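Local coordinates for resiniferatoxin-binding, phosphotriesterase-related protein (Rhodobacter sphaeroides 2.4.1, PDB 3K2G) that binds two zinc ions in a TIM barrel of the phosphotriesterase family and may hydrolyse phosphoric diesters, at residues P24-G29 and N347-F352; V180-T185 and G212-A217. All coordinates share one frame; numbering follows the deposited sequence.

Contact 1: P24-G29 and N347-F352; sequences PSSALG and NPRRVF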
loop_
_atom_site.group_PDB
_atom_site.type_symbol
_atom_site.label_atom_id
_atom_site.label_comp_id
_atom_site.label_asym_id
_atom_site.label_seq_id
_atom_site.Cartn_x
_atom_site.Cartn_y
_atom_site.Cartn_z
ATOM N N PRO B 24 44.017 4.456 -12.587
ATOM C CA PRO B 24 42.998 5.182 -13.354
ATOM C C PRO B 24 41.623 4.692 -12.889
ATOM O O PRO B 24 41.464 3.508 -12.579
ATOM C CB PRO B 24 43.312 4.803 -14.802
ATOM C CG PRO B 24 44.066 3.492 -14.679
ATOM C CD PRO B 24 44.929 3.715 -13.476
ATOM N N SER B 25 40.637 5.589 -12.828
ATOM C CA SER B 25 39.306 5.204 -12.354
ATOM C C SER B 25 38.720 4.060 -13.167
ATOM O O SER B 25 37.889 3.300 -12.668
ATOM C CB SER B 25 38.346 6.401 -12.378
ATOM O OG SER B 25 38.085 6.831 -13.697
ATOM N N SER B 26 39.169 3.936 -14.412
ATOM C CA SER B 26 38.697 2.886 -15.305
ATOM C C SER B 26 39.190 1.514 -14.857
ATOM O O SER B 26 38.658 0.488 -15.288
ATOM C CB SER B 26 39.188 3.154 -16.732
ATOM O OG SER B 26 40.606 3.190 -16.783
ATOM N N ALA B 27 40.207 1.500 -14.000
ATOM C CA ALA B 27 40.773 0.247 -13.508
ATOM C C ALA B 27 40.097 -0.265 -12.233
ATOM O O ALA B 27 40.409 -1.358 -11.755
ATOM C CB ALA B 27 42.265 0.412 -13.266
ATOM N N LEU B 28 39.175 0.520 -11.684
ATOM C CA LEU B 28 38.482 0.114 -10.463
ATOM C C LEU B 28 37.709 -1.178 -10.715
ATOM O O LEU B 28 37.831 -2.133 -9.960
ATOM C CB LEU B 28 37.527 1.217 -9.996
ATOM C CG LEU B 28 36.962 1.028 -8.585
ATOM C CD1 LEU B 28 38.098 1.104 -7.561
ATOM C CD2 LEU B 28 35.922 2.103 -8.302
ATOM N N GLY B 29 36.912 -1.193 -11.781
ATOM C CA GLY B 29 36.148 -2.378 -12.137
ATOM C C GLY B 29 35.078 -2.831 -11.158
ATOM O O GLY B 29 34.528 -2.030 -10.401
ATOM N N ASN B 347 28.635 2.710 -11.235
ATOM C CA ASN B 347 28.342 3.539 -10.075
ATOM C C ASN B 347 29.539 3.694 -9.145
ATOM O O ASN B 347 29.824 4.798 -8.691
ATOM C CB ASN B 347 27.118 3.015 -9.326
ATOM C CG ASN B 347 25.825 3.299 -10.076
ATOM O OD1 ASN B 347 25.834 3.977 -11.106
ATOM N ND2 ASN B 347 24.715 2.794 -9.561
ATOM N N PRO B 348 30.248 2.594 -8.835
ATOM C CA PRO B 348 31.411 2.752 -7.953
ATOM C C PRO B 348 32.395 3.763 -8.554
ATOM O O PRO B 348 32.953 4.606 -7.848
ATOM C CB PRO B 348 31.984 1.344 -7.902
ATOM C CG PRO B 348 30.729 0.505 -7.881
ATOM C CD PRO B 348 29.895 1.169 -8.983
ATOM N N ARG B 349 32.605 3.671 -9.864
ATOM C CA ARG B 349 33.503 4.598 -10.553
ATOM C C ARG B 349 32.948 6.019 -10.409
ATOM O O ARG B 349 33.699 6.969 -10.168
ATOM C CB ARG B 349 33.622 4.229 -12.035
ATOM C CG ARG B 349 34.722 4.980 -12.785
ATOM C CD ARG B 349 34.777 4.570 -14.243
ATOM N NE ARG B 349 35.821 5.281 -14.979
ATOM C CZ ARG B 349 36.025 5.162 -16.289
ATOM N NH1 ARG B 349 35.256 4.361 -17.015
ATOM N NH2 ARG B 349 36.996 5.848 -16.877
ATOM N N ARG B 350 31.631 6.157 -10.551
ATOM C CA ARG B 350 30.987 7.464 -10.419
ATOM C C ARG B 350 31.276 8.081 -9.054
ATOM O O ARG B 350 31.375 9.297 -8.923
ATOM C CB ARG B 350 29.467 7.347 -10.600
ATOM C CG ARG B 350 29.019 7.095 -12.031
ATOM C CD ARG B 350 27.499 7.080 -12.128
ATOM N NE ARG B 350 27.042 7.218 -13.509
ATOM C CZ ARG B 350 26.441 6.258 -14.205
ATOM N NH1 ARG B 350 26.217 5.072 -13.654
ATOM N NH2 ARG B 350 26.056 6.490 -15.458
ATOM N N VAL B 351 31.390 7.244 -8.030
ATOM C CA VAL B 351 31.672 7.757 -6.699
ATOM C C VAL B 351 32.998 8.515 -6.675
ATOM O O VAL B 351 33.108 9.579 -6.062
ATOM C CB VAL B 351 31.750 6.612 -5.657
ATOM C CG1 VAL B 351 32.191 7.167 -4.301
ATOM C CG2 VAL B 351 30.389 5.925 -5.544
ATOM N N PHE B 352 33.989 7.961 -7.364
ATOM C CA PHE B 352 35.332 8.525 -7.402
ATOM C C PHE B 352 35.639 9.416 -8.599
ATOM O O PHE B 352 36.647 10.119 -8.598
ATOM C CB PHE B 352 36.351 7.389 -7.396
ATOM C CG PHE B 352 36.310 6.543 -6.161
ATOM C CD1 PHE B 352 36.997 6.936 -5.016
ATOM C CD2 PHE B 352 35.615 5.337 -6.149
ATOM C CE1 PHE B 352 36.994 6.143 -3.872
ATOM C CE2 PHE B 352 35.602 4.532 -5.008
ATOM C CZ PHE B 352 36.297 4.935 -3.866
#
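Ser-25 meets Arg-349 through its hydroxyl: Arg-349 NE donates to Ser-25 OG at 3.0 Å, with an N-H...O angle of 163° and the oxygen 9° out of the guanidinium plane, so the bond is nearly straight and edge-on. An arginine chain fully extended from CG to NE, with CG anti to the backbone N (chi1 -170°), carries the group across to the loop. Ser-25 OG also hydrogen-bonds Asp-353 OD2, so the hydroxyl links the arginine to a carboxylate just past the helix end. Ser-26 follows and lies over one guanidinium face, its CA 3.6 Å above the plane and its CB 3.5 Å from Arg-349 NH2; edge and face are thus both engaged, which probably limits rotation of the group. Leu-28 supplies the apolar half through a single methyl. Leu-28 CD2 packs 4.0 Å from Pro-348 CB and 3.9 Å from Phe-352 CD2, approaching that ring obliquely while the two side chains cross at about a right angle. The contact therefore joins the turn between strands 21-24 and 31-32 to the last turn and a half of helix 337-352, and Ile-16 of strand 15-18 touches Ser-25, Leu-28 and Phe-352 alike.

Contact 2: V180-T185 and G212-A217; sequences VSSDFT and GWFRLA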
loop_
_atom_site.group_PDB
_atom_site.type_symbol
_atom_site.label_atom_id
_atom_site.label_comp_id
_atom_site.label_asym_id
_atom_site.label_seq_id
_atom_site.Cartn_x
_atom_site.Cartn_y
_atom_site.Cartn_z
ATOM N N VAL B 180 27.624 8.626 12.639
ATOM C CA VAL B 180 26.477 9.440 13.001
ATOM C C VAL B 180 25.493 8.470 13.663
ATOM O O VAL B 180 24.975 7.563 13.014
ATOM C CB VAL B 180 25.805 10.085 11.770
ATOM C CG1 VAL B 180 24.603 10.910 12.210
ATOM C CG2 VAL B 180 26.808 10.966 11.029
ATOM N N SER B 181 25.257 8.650 14.959
ATOM C CA SER B 181 24.348 7.779 15.697
ATOM C C SER B 181 22.935 8.344 15.664
ATOM O O SER B 181 22.719 9.465 15.205
ATOM C CB SER B 181 24.799 7.664 17.150
ATOM O OG SER B 181 24.559 8.881 17.839
ATOM N N SER B 182 21.973 7.571 16.163
ATOM C CA SER B 182 20.590 8.021 16.198
ATOM C C SER B 182 20.465 9.248 17.104
ATOM O O SER B 182 19.492 9.994 17.025
ATOM C CB SER B 182 19.678 6.896 16.703
ATOM O OG SER B 182 20.088 6.435 17.979
ATOM N N ASP B 183 21.461 9.455 17.959
ATOM C CA ASP B 183 21.472 10.597 18.869
ATOM C C ASP B 183 22.114 11.812 18.204
ATOM O O ASP B 183 21.851 12.950 18.590
ATOM C CB ASP B 183 22.238 10.254 20.151
ATOM C CG ASP B 183 21.537 9.199 20.988
ATOM O OD1 ASP B 183 20.335 9.370 21.273
ATOM O OD2 ASP B 183 22.186 8.202 21.364
ATOM N N PHE B 184 22.959 11.559 17.208
ATOM C CA PHE B 184 23.641 12.623 16.477
ATOM C C PHE B 184 24.231 13.620 17.470
ATOM O O PHE B 184 23.866 14.795 17.474
ATOM C CB PHE B 184 22.643 13.326 15.549
ATOM C CG PHE B 184 23.267 13.933 14.321
ATOM C CD1 PHE B 184 22.503 14.138 13.178
ATOM C CD2 PHE B 184 24.611 14.299 14.300
ATOM C CE1 PHE B 184 23.063 14.699 12.032
ATOM C CE2 PHE B 184 25.180 14.861 13.158
ATOM C CZ PHE B 184 24.402 15.059 12.021
ATOM N N THR B 185 25.145 13.139 18.307
ATOM C CA THR B 185 25.765 13.976 19.327
ATOM C C THR B 185 26.584 15.125 18.757
ATOM O O THR B 185 26.949 15.128 17.581
ATOM C CB THR B 185 26.680 13.153 20.245
ATOM O OG1 THR B 185 27.843 12.747 19.518
ATOM C CG2 THR B 185 25.952 11.918 20.752
ATOM N N GLY B 212 20.679 3.410 10.102
ATOM C CA GLY B 212 19.670 2.942 9.143
ATOM C C GLY B 212 18.187 2.848 9.508
ATOM O O GLY B 212 17.302 3.242 8.719
ATOM N N TRP B 213 18.001 2.480 10.821
ATOM C CA TRP B 213 16.607 2.251 11.230
ATOM C C TRP B 213 16.005 3.574 11.658
ATOM O O TRP B 213 14.914 3.594 12.181
ATOM C CB TRP B 213 16.526 1.208 12.362
ATOM C CG TRP B 213 16.708 -0.182 11.884
ATOM C CD1 TRP B 213 15.730 -1.051 11.499
ATOM C CD2 TRP B 213 17.947 -0.868 11.722
ATOM N NE1 TRP B 213 16.284 -2.244 11.106
ATOM C CE2 TRP B 213 17.647 -2.159 11.231
ATOM C CE3 TRP B 213 19.288 -0.518 11.942
ATOM C CZ2 TRP B 213 18.640 -3.103 10.956
ATOM C CZ3 TRP B 213 20.278 -1.455 11.669
ATOM C CH2 TRP B 213 19.947 -2.734 11.180
ATOM N N PHE B 214 16.721 4.676 11.447
ATOM C CA PHE B 214 16.170 5.993 11.771
ATOM C C PHE B 214 16.092 6.769 10.455
ATOM O O PHE B 214 16.334 6.185 9.401
ATOM C CB PHE B 214 17.036 6.730 12.803
ATOM C CG PHE B 214 16.903 6.187 14.199
ATOM C CD1 PHE B 214 16.005 6.754 15.104
ATOM C CD2 PHE B 214 17.637 5.072 14.595
ATOM C CE1 PHE B 214 15.839 6.215 16.382
ATOM C CE2 PHE B 214 17.479 4.522 15.873
ATOM C CZ PHE B 214 16.578 5.096 16.767
ATOM N N ARG B 215 15.755 8.059 10.499
ATOM C CA ARG B 215 15.650 8.861 9.275
ATOM C C ARG B 215 16.391 10.194 9.405
ATOM O O ARG B 215 15.788 11.257 9.261
ATOM C CB ARG B 215 14.177 9.131 8.961
ATOM C CG ARG B 215 13.308 7.877 8.867
ATOM C CD ARG B 215 13.482 7.150 7.541
ATOM N NE ARG B 215 12.630 5.968 7.457
ATOM C CZ ARG B 215 12.969 4.763 7.903
ATOM N NH1 ARG B 215 14.153 4.565 8.462
ATOM N NH2 ARG B 215 12.113 3.758 7.801
ATOM N N LEU B 216 17.694 10.134 9.663
ATOM C CA LEU B 216 18.510 11.340 9.834
ATOM C C LEU B 216 19.285 11.765 8.585
ATOM O O LEU B 216 20.033 12.745 8.619
ATOM C CB LEU B 216 19.509 11.131 10.984
ATOM C CG LEU B 216 18.954 10.875 12.390
ATOM C CD1 LEU B 216 20.099 10.579 13.355
ATOM C CD2 LEU B 216 18.171 12.088 12.859
ATOM N N ALA B 217 19.107 11.037 7.488
ATOM C CA ALA B 217 19.825 11.321 6.245
ATOM C C ALA B 217 19.712 12.749 5.707
ATOM O O ALA B 217 20.715 13.334 5.290
ATOM C CB ALA B 217 19.408 10.328 5.167
#
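Ser-182 rests on the ring of Phe-214, and Leu-216 reaches toward the carbonyl oxygens of the same loop. Ser-182 CB stands 3.4 Å from the centroid of the Phe-214 ring, 15° off the normal, which meets the criteria of a CH-pi contact over the face; its nearest ring atom is Phe-214 CE2 at 3.3 Å. Followed outward, Leu-216 CB carries CG beside the backbone N (chi1 -62°), and CD1 continues the chain anti to CA (chi2 175°), which sends this methyl toward the 180-185 loop. There Leu-216 CD1 lies 3.4 Å from Ser-181 O and 3.8 Å from Ser-182 O, and touches the Phe-184 ring obliquely, with 4.3 Å between it and Phe-184 CD1. Across the interface the evidence is therefore of van der Waals and CH-pi packing, while polar bonds within 180-185 probably help to hold its shape. Ser-181 OG accepts from Asp-183 N at 3.2 Å, forming an ST turn, and also hydrogen-bonds Glu-188 OE1; Val-180 CG1 lies over one face of Phe-184, whose ring makes a cation-pi contact with Arg-219. Both segments lie in loops between a parallel strand and the next helix, the side of a TIM barrel that carries the active site; accordingly, the side chain of Ser-181 lies about 6 Å from that of the zinc ligand His-209.

Overall arrangement
Contact 1 and contact 2 lie on opposite sides of the chain's centre, with their own centres 29 Å apart and nearest atoms about 16 Å apart, so they do not touch. In sequence, 24-29 comes first, then 180-185 and 212-217, and finally 347-352: the long-range closure of contact 1 brackets the local pairing of contact 2. Contact 2 links the loops that follow the neighbouring parallel strands 175-178 and 206-208, near the zinc site. Contact 1 instead brings the C-terminal helix 337-352 against an N-terminal turn. Together they tie adjacent loops on the metal-site side of the barrel and join regions near the two ends of the chain at the other side.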